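Local structure of glucose-6-phosphate 1-dehydrogenase (Kluyveromyces lactis, 7E6I) at residues 384-387 / 388-392; 250-253 / 254-257; 226-229 / 230-233; 434-437 / 438-442; 171-175 / 176-180. The protein catalyses the NADP+-dependent oxidation of D-glucose 6-phosphate to 6-phospho-D-glucono-1,5-lactone, the first step of the oxidative pentose phosphate pathway. One frame throughout, in Å; residues are numbered along the deposited sequence.

Interaction 1. Residues 384-387 / 388-392; sequences AKTP and GLANE
K385 arches over the turn and spends its ammonium group on backbone carbonyls, an example of how a lysine can hold an exposed loop in shape. K385 CG stands anti to the backbone N (chi1 -160°) and the chain then bends at its last two torsions, which swings K385 NZ inward to lie 2.8 Å from A390 O and 2.9 Å from G388 O. NZ meets A390 O almost end-on, whereas it comes to G388 O tilted from the carbonyl plane. A third acceptor, T386 O, lies 3.1 Å from K385 NZ, so a single charge probably offsets the repulsion between T386 O and A390 O, only 3.2 Å apart. The lysine crosses the N391 side chain at about a right angle, K385 CD passing 3.7 Å from N391 OD1. T386 grips E392 O twice: its N-H points nearly straight at the oxygen (169°), while OG1, 2.8 Å from the same atom, sits above the carbonyl plane. The other branch of T386, CG2, rests against A390 CB, and a water joins P387 O to A390 N. Backbone bonds between A384 and Q394 continue the pairing of a beta-hairpin, which links antiparallel strands 377-385 and 393-401.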
loop_
_atom_site.group_PDB
_atom_site.type_symbol
_atom_site.label_atom_id
_atom_site.label_comp_id
_atom_site.label_asym_id
_atom_site.label_seq_id
_atom_site.Cartn_x
_atom_site.Cartn_y
_atom_site.Cartn_z
ATOM N N ALA A 384 2.836 -18.480 -31.175
ATOM C CA ALA A 384 2.247 -18.246 -32.482
ATOM C C ALA A 384 3.080 -18.976 -33.511
ATOM O O ALA A 384 4.286 -19.174 -33.328
ATOM C CB ALA A 384 2.164 -16.751 -32.817
ATOM N N LYS A 385 2.416 -19.391 -34.579
ATOM C CA LYS A 385 3.115 -19.974 -35.707
ATOM C C LYS A 385 4.061 -18.957 -36.343
ATOM O O LYS A 385 3.724 -17.782 -36.510
ATOM C CB LYS A 385 2.109 -20.482 -36.732
ATOM C CG LYS A 385 2.683 -21.510 -37.688
ATOM C CD LYS A 385 1.808 -21.669 -38.917
ATOM C CE LYS A 385 2.108 -20.569 -39.940
ATOM N NZ LYS A 385 3.077 -21.042 -40.952
ATOM N N THR A 386 5.254 -19.415 -36.683
ATOM C CA THR A 386 6.160 -18.606 -37.486
ATOM C C THR A 386 5.511 -18.245 -38.819
ATOM O O THR A 386 5.012 -19.136 -39.523
ATOM C CB THR A 386 7.461 -19.354 -37.736
ATOM O OG1 THR A 386 7.945 -19.893 -36.498
ATOM C CG2 THR A 386 8.496 -18.403 -38.317
ATOM N N PRO A 387 5.504 -16.970 -39.201
ATOM C CA PRO A 387 4.867 -16.571 -40.464
ATOM C C PRO A 387 5.487 -17.272 -41.663
ATOM O O PRO A 387 6.703 -17.471 -41.727
ATOM C CB PRO A 387 5.115 -15.060 -40.526
ATOM C CG PRO A 387 5.474 -14.655 -39.129
ATOM C CD PRO A 387 6.096 -15.834 -38.475
ATOM N N GLY A 388 4.629 -17.649 -42.618
ATOM C CA GLY A 388 5.091 -18.147 -43.900
ATOM C C GLY A 388 5.167 -19.653 -44.039
ATOM O O GLY A 388 4.355 -20.373 -43.459
ATOM N N LEU A 389 6.120 -20.145 -44.837
ATOM C CA LEU A 389 6.260 -21.587 -45.027
ATOM C C LEU A 389 6.561 -22.290 -43.714
ATOM O O LEU A 389 6.074 -23.397 -43.464
ATOM C CB LEU A 389 7.378 -21.884 -46.026
ATOM C CG LEU A 389 7.132 -22.251 -47.491
ATOM C CD1 LEU A 389 6.033 -21.451 -48.120
ATOM C CD2 LEU A 389 8.425 -22.134 -48.298
ATOM N N ALA A 390 7.394 -21.676 -42.884
ATOM C CA ALA A 390 7.860 -22.317 -41.669
ATOM C C ALA A 390 6.684 -22.749 -40.812
ATOM O O ALA A 390 5.694 -22.027 -40.670
ATOM C CB ALA A 390 8.747 -21.358 -40.889
ATOM N N ASN A 391 6.795 -23.943 -40.241
ATOM C CA ASN A 391 5.758 -24.424 -39.341
ATOM C C ASN A 391 6.320 -24.710 -37.955
ATOM O O ASN A 391 6.256 -25.844 -37.468
ATOM C CB ASN A 391 5.092 -25.665 -39.906
ATOM C CG ASN A 391 3.711 -25.849 -39.369
ATOM O OD1 ASN A 391 2.788 -25.128 -39.751
ATOM N ND2 ASN A 391 3.550 -26.796 -38.452
ATOM N N GLU A 392 6.894 -23.701 -37.323
ATOM C CA GLU A 392 7.418 -23.829 -35.977
ATOM C C GLU A 392 6.773 -22.771 -35.096
ATOM O O GLU A 392 6.168 -21.806 -35.580
ATOM C CB GLU A 392 8.947 -23.681 -35.944
ATOM C CG GLU A 392 9.704 -24.643 -36.875
ATOM C CD GLU A 392 9.730 -26.072 -36.351
ATOM O OE1 GLU A 392 9.238 -26.303 -35.219
ATOM O OE2 GLU A 392 10.229 -26.966 -37.075
HETATM O O HOH W 1 8.945 -19.032 -43.565
#

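Interaction 2. Residues 250-253 / 254-257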
loop_
_atom_site.group_PDB
_atom_site.type_symbol
_atom_site.label_atom_id
_atom_site.label_comp_id
_atom_site.label_asym_id
_atom_site.label_seq_id
_atom_site.Cartn_x
_atom_site.Cartn_y
_atom_site.Cartn_z
ATOM N N LEU A 250 -1.799 -9.419 -3.256
ATOM C CA LEU A 250 -2.087 -10.840 -3.445
ATOM C C LEU A 250 -3.559 -11.108 -3.224
ATOM O O LEU A 250 -4.192 -11.899 -3.933
ATOM C CB LEU A 250 -1.238 -11.666 -2.475
ATOM C CG LEU A 250 -1.475 -13.172 -2.435
ATOM C CD1 LEU A 250 -1.214 -13.781 -3.833
ATOM C CD2 LEU A 250 -0.592 -13.821 -1.362
ATOM N N THR A 251 -4.120 -10.404 -2.265
ATOM C CA THR A 251 -5.534 -10.512 -1.955
ATOM C C THR A 251 -6.395 -10.085 -3.150
ATOM O O THR A 251 -7.370 -10.761 -3.509
ATOM C CB THR A 251 -5.746 -9.669 -0.690
ATOM O OG1 THR A 251 -6.000 -10.528 0.415
ATOM C CG2 THR A 251 -6.794 -8.711 -0.819
ATOM N N LEU A 252 -6.009 -9.000 -3.825
ATOM C CA LEU A 252 -6.718 -8.579 -5.023
ATOM C C LEU A 252 -6.587 -9.594 -6.155
ATOM O O LEU A 252 -7.480 -9.681 -7.003
ATOM C CB LEU A 252 -6.199 -7.222 -5.459
ATOM C CG LEU A 252 -6.472 -6.125 -4.436
ATOM C CD1 LEU A 252 -5.662 -4.862 -4.744
ATOM C CD2 LEU A 252 -7.975 -5.833 -4.400
ATOM N N LEU A 253 -5.484 -10.358 -6.202
ATOM C CA LEU A 253 -5.277 -11.338 -7.265
ATOM C C LEU A 253 -5.984 -12.658 -7.012
ATOM O O LEU A 253 -6.198 -13.424 -7.964
ATOM C CB LEU A 253 -3.788 -11.637 -7.438
ATOM C CG LEU A 253 -2.891 -10.498 -7.906
ATOM C CD1 LEU A 253 -1.412 -10.849 -7.631
ATOM C CD2 LEU A 253 -3.121 -10.176 -9.379
ATOM N N THR A 254 -6.328 -12.962 -5.757
ATOM C CA THR A 254 -6.869 -14.271 -5.423
ATOM C C THR A 254 -8.321 -14.248 -4.961
ATOM O O THR A 254 -8.947 -15.313 -4.916
ATOM C CB THR A 254 -6.017 -14.949 -4.331
ATOM O OG1 THR A 254 -5.959 -14.102 -3.179
ATOM C CG2 THR A 254 -4.591 -15.222 -4.808
ATOM N N MET A 255 -8.873 -13.083 -4.600
ATOM C CA MET A 255 -10.240 -13.080 -4.090
ATOM C C MET A 255 -11.224 -13.503 -5.168
ATOM O O MET A 255 -10.923 -13.473 -6.364
ATOM C CB MET A 255 -10.657 -11.697 -3.594
ATOM C CG MET A 255 -10.745 -10.647 -4.694
ATOM S SD MET A 255 -10.840 -8.964 -4.074
ATOM C CE MET A 255 -12.574 -8.629 -4.436
ATOM N N GLU A 256 -12.422 -13.881 -4.731
ATOM C CA GLU A 256 -13.536 -14.076 -5.653
ATOM C C GLU A 256 -14.170 -12.734 -6.007
ATOM O O GLU A 256 -13.860 -11.687 -5.420
ATOM C CB GLU A 256 -14.600 -14.993 -5.058
ATOM C CG GLU A 256 -14.087 -16.362 -4.621
ATOM C CD GLU A 256 -13.636 -17.234 -5.789
ATOM O OE1 GLU A 256 -14.318 -17.238 -6.849
ATOM O OE2 GLU A 256 -12.600 -17.923 -5.645
ATOM N N ARG A 257 -15.075 -12.780 -6.978
ATOM C CA ARG A 257 -15.674 -11.565 -7.516
ATOM C C ARG A 257 -16.645 -10.979 -6.498
ATOM O O ARG A 257 -17.471 -11.708 -5.948
ATOM C CB ARG A 257 -16.395 -11.871 -8.836
ATOM C CG ARG A 257 -17.208 -10.714 -9.432
ATOM C CD ARG A 257 -18.244 -11.205 -10.461
ATOM N NE ARG A 257 -17.570 -11.893 -11.552
ATOM C CZ ARG A 257 -17.169 -11.301 -12.678
ATOM N NH1 ARG A 257 -17.415 -10.002 -12.871
ATOM N NH2 ARG A 257 -16.528 -12.008 -13.617
#
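This is a local side-chain-to-backbone contact in the last turn of helix 236-254, where the buried T254 folds its hydroxyl back onto the carbonyl of L250. T254 OG1 lies 2.9 Å from L250 O, above the carbonyl plane, and is placed there by a chi1 of 57°, which sets the hydroxyl between the backbone N and the carbonyl carbon. The same torsion turns T254 CG2 toward L250, whose CD1 it meets at 3.8 Å. The backbone is loosening at this point, for T254 N makes weak bonds to both L250 O and T251 O. M255 N, bonded to T251 O at 3.0 Å, is the last to keep the helical pattern before M255 itself departs from helical angles. The helix so ended carries D240, which binds the substrate, and H245, the probable proton acceptor of the reaction. Beyond the turn the M255 chain runs back beside the helix end, its CG 3.6 Å from T251 O and its SD 4.3 Å from L252 CD2. Carbonyls at the helix end find donors from other parts of the fold: W207 NE1 bonds L253 O, W328 NE1 bonds T254 O, and R197 reaches L252 O and M255 O with its two terminal nitrogens.

Interaction 3. Residues 226-229 / 230-233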
loop_
_atom_site.group_PDB
_atom_site.type_symbol
_atom_site.label_atom_id
_atom_site.label_comp_id
_atom_site.label_asym_id
_atom_site.label_seq_id
_atom_site.Cartn_x
_atom_site.Cartn_y
_atom_site.Cartn_z
ATOM N N GLU A 226 20.684 2.179 5.213
ATOM C CA GLU A 226 21.801 2.911 5.815
ATOM C C GLU A 226 21.332 4.191 6.496
ATOM O O GLU A 226 20.576 4.988 5.926
ATOM C CB GLU A 226 22.858 3.245 4.760
ATOM C CG GLU A 226 23.263 2.074 3.880
ATOM C CD GLU A 226 22.550 2.074 2.533
ATOM O OE1 GLU A 226 21.299 2.199 2.503
ATOM O OE2 GLU A 226 23.247 1.950 1.498
ATOM N N GLY A 227 21.795 4.390 7.720
ATOM C CA GLY A 227 21.335 5.516 8.497
ATOM C C GLY A 227 20.233 5.102 9.441
ATOM O O GLY A 227 20.227 5.482 10.616
ATOM N N ARG A 228 19.294 4.302 8.946
ATOM C CA ARG A 228 18.146 3.906 9.746
ATOM C C ARG A 228 18.189 2.432 10.130
ATOM O O ARG A 228 17.168 1.868 10.528
ATOM C CB ARG A 228 16.856 4.232 8.998
ATOM C CG ARG A 228 16.929 5.525 8.217
ATOM C CD ARG A 228 15.543 6.002 7.788
ATOM N NE ARG A 228 14.939 6.821 8.839
ATOM C CZ ARG A 228 14.092 6.359 9.761
ATOM N NH1 ARG A 228 13.717 5.080 9.757
ATOM N NH2 ARG A 228 13.610 7.181 10.685
ATOM N N GLY A 229 19.346 1.799 10.035
ATOM C CA GLY A 229 19.417 0.389 10.373
ATOM C C GLY A 229 18.869 0.068 11.752
ATOM O O GLY A 229 18.226 -0.968 11.952
ATOM N N GLY A 230 19.116 0.949 12.728
ATOM C CA GLY A 230 18.700 0.659 14.091
ATOM C C GLY A 230 17.194 0.636 14.235
ATOM O O GLY A 230 16.643 -0.160 14.997
ATOM N N TYR A 231 16.509 1.506 13.498
ATOM C CA TYR A 231 15.052 1.488 13.472
ATOM C C TYR A 231 14.527 0.240 12.771
ATOM O O TYR A 231 13.580 -0.403 13.245
ATOM C CB TYR A 231 14.541 2.737 12.761
ATOM C CG TYR A 231 14.791 4.011 13.521
ATOM C CD1 TYR A 231 14.326 4.171 14.821
ATOM C CD2 TYR A 231 15.501 5.060 12.940
ATOM C CE1 TYR A 231 14.555 5.341 15.523
ATOM C CE2 TYR A 231 15.738 6.230 13.633
ATOM C CZ TYR A 231 15.258 6.366 14.922
ATOM O OH TYR A 231 15.495 7.527 15.617
ATOM N N PHE A 232 15.120 -0.108 11.633
ATOM C CA PHE A 232 14.632 -1.236 10.861
ATOM C C PHE A 232 14.789 -2.543 11.618
ATOM O O PHE A 232 14.081 -3.515 11.314
ATOM C CB PHE A 232 15.372 -1.289 9.528
ATOM C CG PHE A 232 14.704 -2.138 8.487
ATOM C CD1 PHE A 232 13.628 -1.655 7.765
ATOM C CD2 PHE A 232 15.172 -3.412 8.210
ATOM C CE1 PHE A 232 13.027 -2.429 6.783
ATOM C CE2 PHE A 232 14.566 -4.191 7.244
ATOM C CZ PHE A 232 13.497 -3.699 6.528
ATOM N N ASP A 233 15.673 -2.568 12.620
ATOM C CA ASP A 233 16.050 -3.827 13.252
ATOM C C ASP A 233 14.853 -4.510 13.893
ATOM O O ASP A 233 14.713 -5.732 13.811
ATOM C CB ASP A 233 17.141 -3.588 14.290
ATOM C CG ASP A 233 17.828 -4.863 14.690
ATOM O OD1 ASP A 233 18.526 -5.423 13.823
ATOM O OD2 ASP A 233 17.658 -5.320 15.845
#
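The carbonyl of R228, the N-cap residue of the short helix 229-232, receives F232 N at 3.1 Å in a nearly straight bond (165°), which closes the first helical turn. Two glycines, G229 and G230, begin that turn. On its outer side one face of the R228 guanidinium is met by Y231 CD2, the guanidinium and ring planes being 17° apart. Y231 CD2 sits 3.3 Å above the R228 guanidinium plane, displaced toward its rim and 3.6 Å from both NH1 and NH2. A bend at chi3 of R228 (87°) folds the chain round to meet the tyrosine. The F232 side chain points elsewhere and packs on K339, close to the bound glucose 6-phosphate. Next to it, D233 OD1 is hydrogen-bonded to the hydroxyls of S311 and Y301. The start of the helix has polar partners as well: D304 OD2 accepts from G227 N and G229 N, and T306 OG1 from G230 N. A carboxylate at this end would probably interact well with the helix dipole, while the arginine-tyrosine pair, lacking any hydrogen bond between its members, is likely to depend on dispersion and loose electrostatics at an exposed surface.

Interaction 4. Residues 434-437 / 438-442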
loop_
_atom_site.group_PDB
_atom_site.type_symbol
_atom_site.label_atom_id
_atom_site.label_comp_id
_atom_site.label_asym_id
_atom_site.label_seq_id
_atom_site.Cartn_x
_atom_site.Cartn_y
_atom_site.Cartn_z
ATOM N N ASP A 434 -11.537 -6.487 10.316
ATOM C CA ASP A 434 -11.356 -7.938 10.226
ATOM C C ASP A 434 -10.234 -8.299 9.260
ATOM O O ASP A 434 -9.492 -9.268 9.497
ATOM C CB ASP A 434 -12.660 -8.650 9.831
ATOM C CG ASP A 434 -13.324 -8.082 8.562
ATOM O OD1 ASP A 434 -12.897 -7.026 8.044
ATOM O OD2 ASP A 434 -14.313 -8.701 8.089
ATOM N N GLU A 435 -10.088 -7.520 8.189
ATOM C CA GLU A 435 -8.958 -7.665 7.280
ATOM C C GLU A 435 -7.632 -7.547 8.031
ATOM O O GLU A 435 -6.714 -8.360 7.849
ATOM C CB GLU A 435 -9.074 -6.591 6.200
ATOM C CG GLU A 435 -8.150 -6.711 5.029
ATOM C CD GLU A 435 -8.384 -5.587 4.010
ATOM O OE1 GLU A 435 -9.279 -4.729 4.233
ATOM O OE2 GLU A 435 -7.676 -5.558 2.979
ATOM N N LEU A 436 -7.515 -6.524 8.873
ATOM C CA LEU A 436 -6.333 -6.365 9.709
ATOM C C LEU A 436 -6.147 -7.569 10.623
ATOM O O LEU A 436 -5.048 -8.138 10.726
ATOM C CB LEU A 436 -6.484 -5.084 10.533
ATOM C CG LEU A 436 -5.298 -4.220 10.910
ATOM C CD1 LEU A 436 -4.180 -4.338 9.893
ATOM C CD2 LEU A 436 -5.793 -2.787 11.024
ATOM N N ASP A 437 -7.222 -7.975 11.294
ATOM C CA ASP A 437 -7.110 -9.048 12.268
ATOM C C ASP A 437 -6.619 -10.331 11.613
ATOM O O ASP A 437 -5.691 -10.977 12.113
ATOM C CB ASP A 437 -8.454 -9.267 12.953
ATOM C CG ASP A 437 -8.392 -10.357 13.989
ATOM O OD1 ASP A 437 -7.611 -10.234 14.954
ATOM O OD2 ASP A 437 -9.120 -11.355 13.832
ATOM N N VAL A 438 -7.211 -10.703 10.471
ATOM C CA VAL A 438 -6.828 -11.956 9.822
ATOM C C VAL A 438 -5.408 -11.872 9.272
ATOM O O VAL A 438 -4.652 -12.854 9.308
ATOM C CB VAL A 438 -7.832 -12.315 8.718
ATOM C CG1 VAL A 438 -7.420 -13.611 8.049
ATOM C CG2 VAL A 438 -9.212 -12.436 9.305
ATOM N N SER A 439 -5.015 -10.708 8.756
ATOM C CA SER A 439 -3.669 -10.618 8.212
ATOM C C SER A 439 -2.626 -10.762 9.319
ATOM O O SER A 439 -1.574 -11.369 9.104
ATOM C CB SER A 439 -3.497 -9.307 7.442
ATOM O OG SER A 439 -3.185 -8.233 8.319
ATOM N N TRP A 440 -2.919 -10.262 10.521
ATOM C CA TRP A 440 -1.994 -10.448 11.636
ATOM C C TRP A 440 -2.038 -11.871 12.189
ATOM O O TRP A 440 -0.996 -12.397 12.591
ATOM C CB TRP A 440 -2.265 -9.420 12.745
ATOM C CG TRP A 440 -1.604 -8.077 12.465
ATOM C CD1 TRP A 440 -2.222 -6.863 12.335
ATOM C CD2 TRP A 440 -0.206 -7.838 12.258
ATOM N NE1 TRP A 440 -1.297 -5.883 12.061
ATOM C CE2 TRP A 440 -0.052 -6.456 12.003
ATOM C CE3 TRP A 440 0.934 -8.662 12.257
ATOM C CZ2 TRP A 440 1.191 -5.877 11.756
ATOM C CZ3 TRP A 440 2.165 -8.087 12.009
ATOM C CH2 TRP A 440 2.284 -6.704 11.762
ATOM N N LYS A 441 -3.206 -12.530 12.180
ATOM C CA LYS A 441 -3.253 -13.931 12.597
ATOM C C LYS A 441 -2.391 -14.801 11.691
ATOM O O LYS A 441 -1.826 -15.809 12.141
ATOM C CB LYS A 441 -4.697 -14.446 12.595
ATOM C CG LYS A 441 -5.488 -14.123 13.849
ATOM C CD LYS A 441 -7.002 -14.186 13.602
ATOM C CE LYS A 441 -7.749 -14.321 14.942
ATOM N NZ LYS A 441 -8.758 -13.258 15.237
ATOM N N LEU A 442 -2.261 -14.411 10.421
ATOM C CA LEU A 442 -1.489 -15.175 9.451
ATOM C C LEU A 442 0.015 -15.003 9.659
ATOM O O LEU A 442 0.766 -15.985 9.639
ATOM C CB LEU A 442 -1.894 -14.749 8.036
ATOM C CG LEU A 442 -1.139 -15.410 6.887
ATOM C CD1 LEU A 442 -1.331 -16.922 6.940
ATOM C CD2 LEU A 442 -1.568 -14.861 5.530
#
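L436 lies alongside the indole of W440, pointing the same way, with L436 CD1 3.9 Å from W440 NE1 and a little farther from the ring's CD1. The two are one helical turn apart, and L436 O serves the same turn twice: it accepts W440 N at 3.0 Å (158°) and S439 OG, also at 3.0 Å. The hydroxyl comes from a position tilted off the carbonyl plane, its chi1 of 83° bending OG back toward the preceding turn. Were S439 an alanine, the hydroxyl would be gone and L436 O would probably lose one of these two bonds, a small gap opening where OG had been. All of this belongs to helix 433-451, an instance of one helix serving several neighbours: W440 packs on L159 and A162 of helix 159-169, S439 on L247 of helix 236-254, and V438 on L274 of helix 263-276. Between residues four apart, D437 and K441 form a salt bridge, the side chains crossing at a slant. K441 NZ is modelled only 2.4 Å from D437 OD2, so the exact length is doubtful. D437 CG stands anti to its backbone N (chi1 -179°), which carries the carboxylate along the helix toward K441. Nearer the helix start, E435 OE2 forms a salt bridge with K270 and a hydrogen bond with Q248, while D434 OD1 pairs with R432.

Interaction 5. Residues 171-175 / 176-180; sequences PLFSE and DELFR
The turn that leads into strand 178-181, an edge strand of the six-stranded parallel Rossmann sheet, is held by two acidic side chains with different tasks. E175 meets R180 just beyond the turn. The guanidinium grips the carboxylate end-on, R180 NH2 to E175 OE2 at 2.8 Å and NH1 to OE1 at 3.0 Å, with both oxygens using their syn lone pairs and the two planes 6° apart. A bend at chi2 of E175 (-56°) folds the carboxylate round to face the extended arginine. E177 instead turns back across the loop: E177 OE2 takes S174 N on its anti lone pair at 3.0 Å, while Y141 OH bonds OE1. E177 OE2 also lies at the edge of the F173 ring, 3.7 Å from CD1. F173 CB meets L178 CD1 at 3.8 Å, and S174 O accepts weak bonds from E177 N and L178 N. Further partners fix the salt bridge: Q166 and V431 O take N-H groups of R180, and D433 N donates to E175 OE1. Without the carboxylate, as with a leucine at E175, the buried R180 charge would probably lack its mate and the guanidinium would be less fixed in rotation. With two coplanar bonds, and a helix start donating to the same carboxylate, the glutamate is likely to stay ionised and to tie this edge of the Rossmann domain to helix 433-451.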
loop_
_atom_site.group_PDB
_atom_site.type_symbol
_atom_site.label_atom_id
_atom_site.label_comp_id
_atom_site.label_asym_id
_atom_site.label_seq_id
_atom_site.Cartn_x
_atom_site.Cartn_y
_atom_site.Cartn_z
ATOM N N PRO A 171 -14.618 1.638 20.097
ATOM C CA PRO A 171 -15.661 2.433 20.767
ATOM C C PRO A 171 -15.630 3.895 20.393
ATOM O O PRO A 171 -16.575 4.620 20.716
ATOM C CB PRO A 171 -15.358 2.237 22.256
ATOM C CG PRO A 171 -14.547 0.983 22.316
ATOM C CD PRO A 171 -13.696 1.045 21.082
ATOM N N LEU A 172 -14.587 4.359 19.717
ATOM C CA LEU A 172 -14.502 5.759 19.347
ATOM C C LEU A 172 -15.044 6.029 17.957
ATOM O O LEU A 172 -15.822 6.969 17.782
ATOM C CB LEU A 172 -13.050 6.251 19.440
ATOM C CG LEU A 172 -12.321 5.847 20.723
ATOM C CD1 LEU A 172 -10.860 6.309 20.741
ATOM C CD2 LEU A 172 -13.080 6.411 21.908
ATOM N N PHE A 173 -14.643 5.235 16.964
ATOM C CA PHE A 173 -15.047 5.459 15.584
ATOM C C PHE A 173 -15.380 4.129 14.931
ATOM O O PHE A 173 -14.609 3.171 15.039
ATOM C CB PHE A 173 -13.949 6.176 14.804
ATOM C CG PHE A 173 -13.790 7.597 15.193
ATOM C CD1 PHE A 173 -14.724 8.547 14.782
ATOM C CD2 PHE A 173 -12.732 7.993 16.001
ATOM C CE1 PHE A 173 -14.595 9.874 15.141
ATOM C CE2 PHE A 173 -12.592 9.327 16.378
ATOM C CZ PHE A 173 -13.521 10.270 15.949
ATOM N N SER A 174 -16.524 4.077 14.259
ATOM C CA SER A 174 -16.956 2.871 13.573
ATOM C C SER A 174 -16.184 2.671 12.267
ATOM O O SER A 174 -15.497 3.568 11.763
ATOM C CB SER A 174 -18.437 2.957 13.272
ATOM O OG SER A 174 -18.622 3.940 12.275
ATOM N N GLU A 175 -16.330 1.467 11.705
ATOM C CA GLU A 175 -15.708 1.159 10.426
ATOM C C GLU A 175 -16.145 2.135 9.346
ATOM O O GLU A 175 -15.361 2.455 8.447
ATOM C CB GLU A 175 -16.030 -0.283 10.023
ATOM C CG GLU A 175 -15.324 -1.325 10.888
ATOM C CD GLU A 175 -13.806 -1.148 10.899
ATOM O OE1 GLU A 175 -13.197 -1.126 9.801
ATOM O OE2 GLU A 175 -13.220 -1.029 12.005
ATOM N N ASP A 176 -17.371 2.655 9.440
ATOM C CA ASP A 176 -17.871 3.581 8.426
ATOM C C ASP A 176 -17.154 4.925 8.459
ATOM O O ASP A 176 -17.018 5.570 7.413
ATOM C CB ASP A 176 -19.370 3.780 8.596
ATOM C CG ASP A 176 -20.171 2.768 7.805
ATOM O OD1 ASP A 176 -19.966 2.665 6.566
ATOM O OD2 ASP A 176 -21.000 2.065 8.422
ATOM N N GLU A 177 -16.691 5.360 9.636
ATOM C CA GLU A 177 -15.978 6.622 9.783
ATOM C C GLU A 177 -14.463 6.478 9.665
ATOM O O GLU A 177 -13.769 7.486 9.460
ATOM C CB GLU A 177 -16.316 7.250 11.141
ATOM C CG GLU A 177 -17.815 7.428 11.384
ATOM C CD GLU A 177 -18.164 7.615 12.856
ATOM O OE1 GLU A 177 -18.868 8.601 13.174
ATOM O OE2 GLU A 177 -17.741 6.773 13.689
ATOM N N LEU A 178 -13.942 5.256 9.795
ATOM C CA LEU A 178 -12.510 4.975 9.789
ATOM C C LEU A 178 -12.016 4.689 8.373
ATOM O O LEU A 178 -12.621 3.898 7.644
ATOM C CB LEU A 178 -12.239 3.770 10.685
ATOM C CG LEU A 178 -11.429 3.942 11.962
ATOM C CD1 LEU A 178 -11.232 5.418 12.304
ATOM C CD2 LEU A 178 -12.092 3.168 13.086
ATOM N N PHE A 179 -10.909 5.312 7.986
ATOM C CA PHE A 179 -10.311 5.066 6.671
ATOM C C PHE A 179 -8.838 4.716 6.877
ATOM O O PHE A 179 -7.984 5.609 6.941
ATOM C CB PHE A 179 -10.486 6.261 5.762
ATOM C CG PHE A 179 -11.886 6.424 5.232
ATOM C CD1 PHE A 179 -12.901 6.897 6.053
ATOM C CD2 PHE A 179 -12.191 6.088 3.911
ATOM C CE1 PHE A 179 -14.189 7.045 5.564
ATOM C CE2 PHE A 179 -13.470 6.228 3.414
ATOM C CZ PHE A 179 -14.474 6.714 4.237
ATOM N N ARG A 180 -8.550 3.416 6.990
ATOM C CA ARG A 180 -7.198 2.924 7.233
ATOM C C ARG A 180 -6.462 2.771 5.913
ATOM O O ARG A 180 -6.914 2.059 5.014
ATOM C CB ARG A 180 -7.219 1.581 7.962
ATOM C CG ARG A 180 -7.713 1.610 9.397
ATOM C CD ARG A 180 -7.585 0.222 10.015
ATOM N NE ARG A 180 -8.441 0.026 11.180
ATOM C CZ ARG A 180 -9.760 -0.162 11.125
ATOM N NH1 ARG A 180 -10.380 -0.186 9.959
ATOM N NH2 ARG A 180 -10.465 -0.339 12.240
#

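Interactions 4 and 5 touch directly, L436 CD2 lying 3.6 Å from R180 CD, and so join the start of helix 433-451 to the Rossmann sheet. Interaction 2 approaches the same helix, its nearest atoms about 5 Å from those of interaction 4; both lie close to L185, a probable substrate-binding residue. Around the bound glucose 6-phosphate, interaction 3 comes nearest, the F232 side chain being about 5 Å away, against about 12 Å for W440 of interaction 4 and about 14 Å for L252 of interaction 2 and R180 of interaction 5. Interaction 1 stands apart at the sheet's far tip, its centre 38 to 60 Å from the centres of the others.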